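Local atomic coordinates of putative lipoprotein (PDB entry 3NQI), a protein that is of unknown function, but as a putative lipoprotein is probably anchored to a membrane by lipid and may bind lipids. Residues T83-P88 with T149-C154; K167-Y172 with T216-Q221; Q209-K214 with I240-A245. All blocks are in the same frame, centred on the assembly; numbering follows the deposited sequence.

The three contacts follow neighbouring strands of the beta structure. Interactions 1 and 2 are parallel pairings whose centres lie about 10 Å apart. Strands 148-155 and 165-174 are antiparallel neighbours, so interactions 1 and 2 share a border, with backbone contacts from Thr-151 and Val-153 to Arg-171 and Tyr-169. Interaction 3 lies further out, its centre about 18 Å from that of interaction 2 and 19 Å from that of interaction 1. It continues the antiparallel pairing of strands 214-221 and 234-241 into loops near the C-terminus. Along the chain, interaction 1 closes before the others open, while interactions 2 and 3 interleave. The pairings run from strand 78-87 through 148-155, 165-174 and 214-221 to 234-241.

Interaction 1 of 3, residues T83-P88 with T149-C154; sequences TAITTP and TFTLVC
Ala-84 to Thr-86 pair with Leu-152 to Cys-154 in a parallel beta ladder between strands 78-87 and 148-155. Four backbone hydrogen bonds hold it. Leu-152 N donates to Thr-83 O at 3.1 Å, and Ile-85 N donates to Leu-152 O at 2.8 Å. Further along, Cys-154 N meets Ile-85 O at 2.9 Å with a straight N-H...O angle of 180°. Thr-87 N then reaches Cys-154 O at 3.0 Å. Ile-85 thus uses both its N and its O, bonding to Leu-152 and Cys-154 on the two sides of its partner Val-153. This is the regular pattern of parallel strands. Strand 148-155 is not an edge here: Thr-151 and Val-153 bond to Arg-171 and Tyr-169 of strand 165-174, which runs antiparallel to it.

One face of the ladder carries Ile-85 and Val-153. They lie side by side and point the same way, with Ile-85 CD1 3.8 Å from Val-153 CG1. The same Val-153 CG1 also meets Thr-87 CG2 at 3.6 Å. Thr-87 has OG1 anti to its N (chi1 -174°), which leaves the methyl for the valine, while OG1 bonds to Ser-93 O. The opposite face carries Ala-84, Thr-86, Leu-152 and Cys-154. There Thr-86 CG2 rests 4.1 Å from Cys-154 CB, and Leu-152 packs on Ile-124 and Leu-126 of strand 123-132. Before the first direct bond, a water bridges the strands. It accepts from Thr-83 N and donates to Phe-150 O, 3.0 Å from the latter; Phe-150 O also bonds to Tyr-194 OH.

Interaction 2 of 3, residues K167-Y172 with T216-Q221; sequences KLYLRY and TIVAQQ
Val-218 touches the side chains of both Tyr-169 and Lys-167. Its CB lies over one face of the Tyr-169 ring, 4.2 Å from the centroid, in a CH-pi contact. Its CG1 reaches Tyr-169 CE2 at 3.8 Å. The other branch, CG2, meets Lys-167 CG at 3.7 Å. Lys-167 has CG anti to its N (chi1 177°), which lays the aliphatic part of the chain against the valine before it bends at chi3. Thr-216 OG1 is close to Lys-167 CB on this same face.

Beneath these groups runs a parallel pairing of strands 165-174 and 214-221. Leu-168 N donates to Thr-216 O at 2.8 Å, Val-218 N to Leu-168 O at 2.9 Å, and Leu-170 N to Val-218 O. The other face holds Leu-168 and Ile-217, whose CD1 atoms are 4.0 Å apart; both pack on Ile-124 of strand 123-132.

Beyond Leu-170 the strands splay, and water takes over. One water donates to Leu-170 O at 2.7 Å and accepts from Gln-220 N. A second accepts from Arg-171 NH1 and Gln-220 NE2. Arg-171 is held further by Tyr-155 OH at its NE.

Interaction 3 of 3, residues Q209-K214 with I240-A245; sequences QTKPAK and IEYKTA
Lys-211 has CG between its backbone N and carbonyl carbon (chi1 57°), and the chain is extended beyond. This sends the ammonium tip to tip with Thr-244, whose hydroxyl is turned to meet it. Lys-211 NZ donates to Thr-244 OG1 at 2.8 Å. Tyr-242 has CG anti to its N (chi1 -177°), which swings the ring toward Lys-211 and Pro-212. Lys-211 CB and Pro-212 O lie at the ring edge, near its plane; CB is 3.9 Å from Tyr-242 CE2. Pro-212 CD also touches Tyr-242 CD2, at 3.8 Å.

The backbones join where antiparallel strands 214-221 and 234-241 give way to loops. Lys-214 and Glu-241 form a non-hydrogen-bonded pair. Next to it, Tyr-242 N donates to Ala-213 O at 3.1 Å, nearly straight at 166° but from above the carbonyl plane. A water extends the link by donating to Pro-212 O at 2.6 Å and to Tyr-242 O at 2.8 Å. Leu-200 of helix 197-207 touches both Pro-212 and Tyr-242.

Glu-121 and Glu-246 bind a cadmium ion beside this contact. Tyr-242 OH bonds to Glu-121 O, and Ala-245 N bonds to Glu-121 OE2. Thr-244 OG1, besides accepting from Lys-211 NZ, is hydrogen-bonded to Glu-246 O. Lys-211 NZ also has a weak hydrogen bond to Glu-246 O. Lys-214 NZ makes its salt bridge with Glu-239 and stays 5.3 Å from Glu-241 OE2. The positive charge of Lys-211 would probably polarise the Thr-244 hydroxyl, making it a better donor to Glu-246 O.

Interaction 1 of 3, residues T83-P88 with T149-C154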
loop_
_atom_site.group_PDB
_atom_site.type_symbol
_atom_site.label_atom_id
_atom_site.label_comp_id
_atom_site.label_asym_id
_atom_site.label_seq_id
_atom_site.Cartn_x
_atom_site.Cartn_y
_atom_site.Cartn_z
ATOM N N THR A 83 -2.746 -6.520 -3.107
ATOM C CA THR A 83 -2.921 -7.006 -4.457
ATOM C C THR A 83 -3.239 -5.975 -5.518
ATOM O O THR A 83 -4.133 -5.153 -5.360
ATOM C CB THR A 83 -4.051 -8.001 -4.470
ATOM O OG1 THR A 83 -3.696 -8.976 -3.512
ATOM C CG2 THR A 83 -4.247 -8.634 -5.846
ATOM N N ALA A 84 -2.476 -6.018 -6.598
ATOM C CA ALA A 84 -2.787 -5.217 -7.797
ATOM C C ALA A 84 -3.174 -6.173 -8.919
ATOM O O ALA A 84 -2.518 -7.181 -9.126
ATOM C CB ALA A 84 -1.601 -4.379 -8.179
ATOM N N ILE A 85 -4.267 -5.901 -9.598
ATOM C CA ILE A 85 -4.724 -6.742 -10.668
ATOM C C ILE A 85 -5.046 -5.981 -11.979
ATOM O O ILE A 85 -5.229 -4.747 -11.977
ATOM C CB ILE A 85 -5.936 -7.583 -10.258
ATOM C CG1 ILE A 85 -7.131 -6.719 -9.975
ATOM C CG2 ILE A 85 -5.654 -8.519 -9.030
ATOM C CD1 ILE A 85 -8.327 -7.238 -10.686
ATOM N N THR A 86 -5.087 -6.721 -13.101
ATOM C CA THR A 86 -5.592 -6.194 -14.342
ATOM C C THR A 86 -6.818 -7.009 -14.638
ATOM O O THR A 86 -6.863 -8.176 -14.330
ATOM C CB THR A 86 -4.613 -6.405 -15.507
ATOM O OG1 THR A 86 -4.254 -7.788 -15.563
ATOM C CG2 THR A 86 -3.347 -5.585 -15.293
ATOM N N THR A 87 -7.828 -6.369 -15.172
ATOM C CA THR A 87 -8.989 -7.070 -15.685
ATOM C C THR A 87 -9.486 -6.155 -16.827
ATOM O O THR A 87 -9.165 -4.990 -16.834
ATOM C CB THR A 87 -10.028 -7.285 -14.592
ATOM O OG1 THR A 87 -11.082 -8.091 -15.107
ATOM C CG2 THR A 87 -10.604 -5.925 -14.093
ATOM N N PRO A 88 -10.199 -6.691 -17.804
ATOM C CA PRO A 88 -10.514 -5.828 -18.958
ATOM C C PRO A 88 -11.433 -4.658 -18.660
ATOM O O PRO A 88 -11.208 -3.580 -19.155
ATOM C CB PRO A 88 -11.198 -6.792 -19.930
ATOM C CG PRO A 88 -10.684 -8.112 -19.555
ATOM C CD PRO A 88 -10.528 -8.097 -18.081
ATOM N N THR A 149 -9.644 -5.065 2.742
ATOM C CA THR A 149 -8.762 -5.326 1.594
ATOM C C THR A 149 -8.804 -4.154 0.654
ATOM O O THR A 149 -9.899 -3.623 0.335
ATOM C CB THR A 149 -9.106 -6.641 0.856
ATOM O OG1 THR A 149 -10.415 -6.578 0.376
ATOM C CG2 THR A 149 -8.933 -7.905 1.766
ATOM N N PHE A 150 -7.607 -3.715 0.271
ATOM C CA PHE A 150 -7.386 -2.564 -0.572
ATOM C C PHE A 150 -6.724 -3.079 -1.842
ATOM O O PHE A 150 -5.494 -3.356 -1.858
ATOM C CB PHE A 150 -6.480 -1.542 0.142
ATOM C CG PHE A 150 -7.004 -1.099 1.466
ATOM C CD1 PHE A 150 -7.921 -0.066 1.529
ATOM C CD2 PHE A 150 -6.637 -1.781 2.633
ATOM C CE1 PHE A 150 -8.434 0.337 2.756
ATOM C CE2 PHE A 150 -7.101 -1.375 3.871
ATOM C CZ PHE A 150 -8.003 -0.302 3.940
ATOM N N THR A 151 -7.527 -3.241 -2.887
ATOM C CA THR A 151 -7.039 -3.792 -4.142
ATOM C C THR A 151 -6.940 -2.726 -5.205
ATOM O O THR A 151 -7.941 -1.989 -5.438
ATOM C CB THR A 151 -8.010 -4.860 -4.620
ATOM O OG1 THR A 151 -8.074 -5.860 -3.637
ATOM C CG2 THR A 151 -7.587 -5.506 -5.974
ATOM N N LEU A 152 -5.777 -2.617 -5.855
ATOM C CA LEU A 152 -5.651 -1.705 -7.026
ATOM C C LEU A 152 -6.008 -2.447 -8.289
ATOM O O LEU A 152 -5.449 -3.540 -8.561
ATOM C CB LEU A 152 -4.285 -1.094 -7.172
ATOM C CG LEU A 152 -3.946 -0.027 -6.177
ATOM C CD1 LEU A 152 -2.481 0.392 -6.467
ATOM C CD2 LEU A 152 -4.970 1.202 -6.257
ATOM N N VAL A 153 -6.909 -1.853 -9.080
ATOM C CA VAL A 153 -7.368 -2.473 -10.322
ATOM C C VAL A 153 -7.047 -1.557 -11.521
ATOM O O VAL A 153 -7.367 -0.358 -11.531
ATOM C CB VAL A 153 -8.881 -2.845 -10.254
ATOM C CG1 VAL A 153 -9.363 -3.701 -11.509
ATOM C CG2 VAL A 153 -9.224 -3.594 -8.915
ATOM N N CYS A 154 -6.386 -2.140 -12.500
ATOM C CA CYS A 154 -6.195 -1.568 -13.833
ATOM C C CYS A 154 -7.200 -2.218 -14.789
ATOM O O CYS A 154 -7.198 -3.458 -14.997
ATOM C CB CYS A 154 -4.799 -1.869 -14.311
ATOM S SG CYS A 154 -4.461 -1.100 -15.904
HETATM O O HOH W 1 -5.210 -6.292 -1.466
#

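Interaction 2 of 3, residues K167-Y172 with T216-Q221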
loop_
_atom_site.group_PDB
_atom_site.type_symbol
_atom_site.label_atom_id
_atom_site.label_comp_id
_atom_site.label_asym_id
_atom_site.label_seq_id
_atom_site.Cartn_x
_atom_site.Cartn_y
_atom_site.Cartn_z
ATOM N N LYS A 167 -3.938 4.651 -15.076
ATOM C CA LYS A 167 -4.979 4.951 -14.094
ATOM C C LYS A 167 -5.340 3.666 -13.355
ATOM O O LYS A 167 -5.673 2.616 -13.982
ATOM C CB LYS A 167 -6.208 5.543 -14.776
ATOM C CG LYS A 167 -7.388 5.819 -13.793
ATOM C CD LYS A 167 -8.468 6.816 -14.299
ATOM C CE LYS A 167 -8.670 6.837 -15.800
ATOM N NZ LYS A 167 -9.623 7.902 -16.181
ATOM N N LEU A 168 -5.256 3.723 -12.036
ATOM C CA LEU A 168 -5.594 2.580 -11.181
ATOM C C LEU A 168 -6.745 2.923 -10.211
ATOM O O LEU A 168 -6.737 3.972 -9.591
ATOM C CB LEU A 168 -4.383 2.128 -10.404
ATOM C CG LEU A 168 -3.128 1.783 -11.228
ATOM C CD1 LEU A 168 -1.975 1.428 -10.231
ATOM C CD2 LEU A 168 -3.435 0.668 -12.217
ATOM N N TYR A 169 -7.741 2.053 -10.108
ATOM C CA TYR A 169 -8.841 2.275 -9.176
ATOM C C TYR A 169 -8.558 1.559 -7.854
ATOM O O TYR A 169 -8.204 0.405 -7.872
ATOM C CB TYR A 169 -10.154 1.773 -9.767
ATOM C CG TYR A 169 -10.648 2.697 -10.829
ATOM C CD1 TYR A 169 -10.108 2.677 -12.108
ATOM C CD2 TYR A 169 -11.654 3.648 -10.542
ATOM C CE1 TYR A 169 -10.555 3.561 -13.060
ATOM C CE2 TYR A 169 -12.089 4.535 -11.491
ATOM C CZ TYR A 169 -11.533 4.486 -12.744
ATOM O OH TYR A 169 -11.983 5.346 -13.718
ATOM N N LEU A 170 -8.643 2.265 -6.725
ATOM C CA LEU A 170 -8.643 1.578 -5.401
ATOM C C LEU A 170 -9.996 0.985 -5.135
ATOM O O LEU A 170 -11.000 1.732 -5.060
ATOM C CB LEU A 170 -8.341 2.530 -4.282
ATOM C CG LEU A 170 -8.362 1.954 -2.855
ATOM C CD1 LEU A 170 -7.317 0.840 -2.754
ATOM C CD2 LEU A 170 -8.010 3.073 -1.882
ATOM N N ARG A 171 -10.057 -0.348 -5.069
ATOM C CA ARG A 171 -11.258 -1.010 -4.680
ATOM C C ARG A 171 -11.126 -1.528 -3.228
ATOM O O ARG A 171 -10.303 -2.400 -2.917
ATOM C CB ARG A 171 -11.648 -2.120 -5.682
ATOM C CG ARG A 171 -11.742 -1.665 -7.131
ATOM C CD ARG A 171 -12.751 -0.507 -7.351
ATOM N NE ARG A 171 -13.207 -0.448 -8.736
ATOM C CZ ARG A 171 -13.910 0.543 -9.282
ATOM N NH1 ARG A 171 -14.269 1.611 -8.582
ATOM N NH2 ARG A 171 -14.276 0.455 -10.555
ATOM N N TYR A 172 -11.937 -0.960 -2.340
ATOM C CA TYR A 172 -11.851 -1.195 -0.890
ATOM C C TYR A 172 -13.063 -1.949 -0.462
ATOM O O TYR A 172 -14.200 -1.463 -0.590
ATOM C CB TYR A 172 -11.772 0.135 -0.167
ATOM C CG TYR A 172 -11.828 0.136 1.332
ATOM C CD1 TYR A 172 -11.412 -0.971 2.100
ATOM C CD2 TYR A 172 -12.268 1.274 2.013
ATOM C CE1 TYR A 172 -11.486 -0.959 3.482
ATOM C CE2 TYR A 172 -12.297 1.336 3.416
ATOM C CZ TYR A 172 -11.894 0.214 4.162
ATOM O OH TYR A 172 -11.929 0.193 5.523
ATOM N N THR A 216 -2.065 7.331 -11.774
ATOM C CA THR A 216 -3.079 8.017 -11.002
ATOM C C THR A 216 -3.848 6.974 -10.213
ATOM O O THR A 216 -4.101 5.844 -10.678
ATOM C CB THR A 216 -4.043 8.908 -11.858
ATOM O OG1 THR A 216 -4.720 8.079 -12.802
ATOM C CG2 THR A 216 -3.282 10.026 -12.548
ATOM N N ILE A 217 -4.190 7.352 -8.998
ATOM C CA ILE A 217 -4.916 6.441 -8.088
ATOM C C ILE A 217 -6.272 7.094 -7.810
ATOM O O ILE A 217 -6.357 8.191 -7.292
ATOM C CB ILE A 217 -4.170 6.246 -6.764
ATOM C CG1 ILE A 217 -2.699 5.771 -6.984
ATOM C CG2 ILE A 217 -4.958 5.300 -5.813
ATOM C CD1 ILE A 217 -2.508 4.438 -7.578
ATOM N N VAL A 218 -7.333 6.391 -8.142
ATOM C CA VAL A 218 -8.677 6.906 -8.032
ATOM C C VAL A 218 -9.343 6.268 -6.776
ATOM O O VAL A 218 -9.569 5.039 -6.759
ATOM C CB VAL A 218 -9.532 6.570 -9.283
ATOM C CG1 VAL A 218 -10.926 7.278 -9.150
ATOM C CG2 VAL A 218 -8.862 7.042 -10.610
ATOM N N ALA A 219 -9.665 7.069 -5.761
ATOM C CA ALA A 219 -10.296 6.550 -4.513
ATOM C C ALA A 219 -11.678 7.168 -4.222
ATOM O O ALA A 219 -11.903 8.348 -4.527
ATOM C CB ALA A 219 -9.361 6.806 -3.320
ATOM N N GLN A 220 -12.590 6.374 -3.647
ATOM C CA GLN A 220 -13.830 6.888 -3.020
ATOM C C GLN A 220 -13.559 7.138 -1.546
ATOM O O GLN A 220 -13.176 6.214 -0.779
ATOM C CB GLN A 220 -15.020 5.941 -3.215
ATOM C CG GLN A 220 -15.410 5.801 -4.635
ATOM C CD GLN A 220 -16.647 4.957 -4.828
ATOM O OE1 GLN A 220 -17.779 5.473 -4.942
ATOM N NE2 GLN A 220 -16.438 3.656 -4.902
ATOM N N GLN A 221 -13.642 8.410 -1.158
ATOM C CA GLN A 221 -13.335 8.761 0.202
ATOM C C GLN A 221 -14.410 9.605 0.828
ATOM O O GLN A 221 -15.198 10.244 0.140
ATOM C CB GLN A 221 -11.957 9.404 0.308
ATOM C CG GLN A 221 -11.838 10.736 -0.170
ATOM C CD GLN A 221 -10.385 11.222 -0.119
ATOM O OE1 GLN A 221 -9.479 10.536 -0.588
ATOM N NE2 GLN A 221 -10.172 12.408 0.433
HETATM O O HOH W 2 -14.134 2.462 -5.597
HETATM O O HOH W 3 -11.810 3.602 -3.309
HETATM O O HOH W 4 -12.382 4.288 -6.815
#

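Interaction 3 of 3, residues Q209-K214 with I240-A245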
loop_
_atom_site.group_PDB
_atom_site.type_symbol
_atom_site.label_atom_id
_atom_site.label_comp_id
_atom_site.label_asym_id
_atom_site.label_seq_id
_atom_site.Cartn_x
_atom_site.Cartn_y
_atom_site.Cartn_z
ATOM N N GLN A 209 3.731 2.457 -25.070
ATOM C CA GLN A 209 4.708 3.291 -24.376
ATOM C C GLN A 209 5.610 2.432 -23.465
ATOM O O GLN A 209 5.126 1.503 -22.844
ATOM C CB GLN A 209 3.978 4.365 -23.572
ATOM C CG GLN A 209 3.111 5.326 -24.391
ATOM C CD GLN A 209 3.896 6.555 -24.907
ATOM O OE1 GLN A 209 5.094 6.572 -24.904
ATOM N NE2 GLN A 209 3.194 7.568 -25.322
ATOM N N THR A 210 6.892 2.780 -23.343
ATOM C CA THR A 210 7.842 2.020 -22.495
ATOM C C THR A 210 7.542 2.182 -20.999
ATOM O O THR A 210 7.829 1.297 -20.175
ATOM C CB THR A 210 9.273 2.472 -22.714
ATOM O OG1 THR A 210 9.389 3.854 -22.356
ATOM C CG2 THR A 210 9.716 2.307 -24.180
ATOM N N LYS A 211 6.927 3.313 -20.651
ATOM C CA LYS A 211 6.564 3.631 -19.281
ATOM C C LYS A 211 5.579 4.817 -19.258
ATOM O O LYS A 211 5.606 5.650 -20.147
ATOM C CB LYS A 211 7.801 4.026 -18.467
ATOM C CG LYS A 211 8.568 5.184 -19.036
ATOM C CD LYS A 211 9.671 5.595 -18.122
ATOM C CE LYS A 211 10.420 6.782 -18.697
ATOM N NZ LYS A 211 11.605 7.138 -17.828
ATOM N N PRO A 212 4.743 4.900 -18.231
ATOM C CA PRO A 212 3.824 6.029 -18.142
ATOM C C PRO A 212 4.564 7.227 -17.625
ATOM O O PRO A 212 5.555 7.034 -16.921
ATOM C CB PRO A 212 2.823 5.574 -17.108
ATOM C CG PRO A 212 3.598 4.672 -16.197
ATOM C CD PRO A 212 4.601 3.977 -17.088
ATOM N N ALA A 213 4.113 8.430 -17.968
ATOM C CA ALA A 213 4.620 9.660 -17.311
ATOM C C ALA A 213 4.098 9.698 -15.858
ATOM O O ALA A 213 4.792 10.137 -14.955
ATOM C CB ALA A 213 4.137 10.915 -18.060
ATOM N N LYS A 214 2.874 9.235 -15.631
ATOM C CA LYS A 214 2.322 9.262 -14.263
ATOM C C LYS A 214 1.340 8.140 -14.034
ATOM O O LYS A 214 0.742 7.585 -14.987
ATOM C CB LYS A 214 1.772 10.680 -13.910
ATOM C CG LYS A 214 0.487 11.061 -14.546
ATOM C CD LYS A 214 -0.017 12.443 -14.031
ATOM C CE LYS A 214 -1.256 12.873 -14.803
ATOM N NZ LYS A 214 -1.597 14.282 -14.617
ATOM N N ILE A 240 1.002 10.082 -8.949
ATOM C CA ILE A 240 2.402 9.662 -8.737
ATOM C C ILE A 240 3.257 9.890 -9.998
ATOM O O ILE A 240 3.043 9.257 -11.035
ATOM C CB ILE A 240 2.440 8.172 -8.345
ATOM C CG1 ILE A 240 1.577 7.907 -7.109
ATOM C CG2 ILE A 240 3.922 7.684 -8.115
ATOM C CD1 ILE A 240 1.335 6.368 -6.821
ATOM N N GLU A 241 4.207 10.800 -9.946
ATOM C CA GLU A 241 5.097 10.983 -11.092
ATOM C C GLU A 241 6.003 9.726 -11.195
ATOM O O GLU A 241 6.623 9.333 -10.224
ATOM C CB GLU A 241 5.875 12.306 -10.966
ATOM C CG GLU A 241 4.971 13.574 -10.829
ATOM C CD GLU A 241 3.956 13.796 -11.994
ATOM O OE1 GLU A 241 4.323 13.559 -13.172
ATOM O OE2 GLU A 241 2.789 14.215 -11.715
ATOM N N TYR A 242 5.936 9.001 -12.313
ATOM C CA TYR A 242 6.613 7.709 -12.408
ATOM C C TYR A 242 8.060 7.890 -12.867
ATOM O O TYR A 242 8.301 8.392 -13.960
ATOM C CB TYR A 242 5.854 6.735 -13.302
ATOM C CG TYR A 242 6.491 5.360 -13.356
ATOM C CD1 TYR A 242 6.516 4.532 -12.238
ATOM C CD2 TYR A 242 7.151 4.925 -14.492
ATOM C CE1 TYR A 242 7.122 3.279 -12.284
ATOM C CE2 TYR A 242 7.762 3.678 -14.542
ATOM C CZ TYR A 242 7.760 2.867 -13.433
ATOM O OH TYR A 242 8.381 1.628 -13.484
ATOM N N LYS A 243 9.010 7.498 -12.029
ATOM C CA LYS A 243 10.430 7.680 -12.310
ATOM C C LYS A 243 11.161 6.382 -12.531
ATOM O O LYS A 243 10.780 5.330 -11.975
ATOM C CB LYS A 243 11.068 8.454 -11.167
ATOM C CG LYS A 243 10.400 9.810 -10.986
ATOM C CD LYS A 243 11.282 10.844 -10.338
ATOM C CE LYS A 243 10.516 12.167 -10.169
ATOM N NZ LYS A 243 11.358 13.199 -9.464
ATOM N N THR A 244 12.164 6.421 -13.405
ATOM C CA THR A 244 13.029 5.251 -13.636
ATOM C C THR A 244 14.460 5.697 -13.698
ATOM O O THR A 244 14.733 6.868 -13.960
ATOM C CB THR A 244 12.672 4.499 -14.963
ATOM O OG1 THR A 244 12.899 5.355 -16.080
ATOM C CG2 THR A 244 11.212 4.086 -14.951
ATOM N N ALA A 245 15.393 4.782 -13.467
ATOM C CA ALA A 245 16.815 5.106 -13.723
ATOM C C ALA A 245 17.106 5.400 -15.220
ATOM O O ALA A 245 18.015 6.162 -15.514
ATOM C CB ALA A 245 17.763 3.988 -13.152
HETATM O O HOH W 5 12.063 8.960 -15.143
HETATM O O HOH W 6 7.870 8.265 -16.733
HETATM O O HOH W 7 0.635 16.167 -12.998
#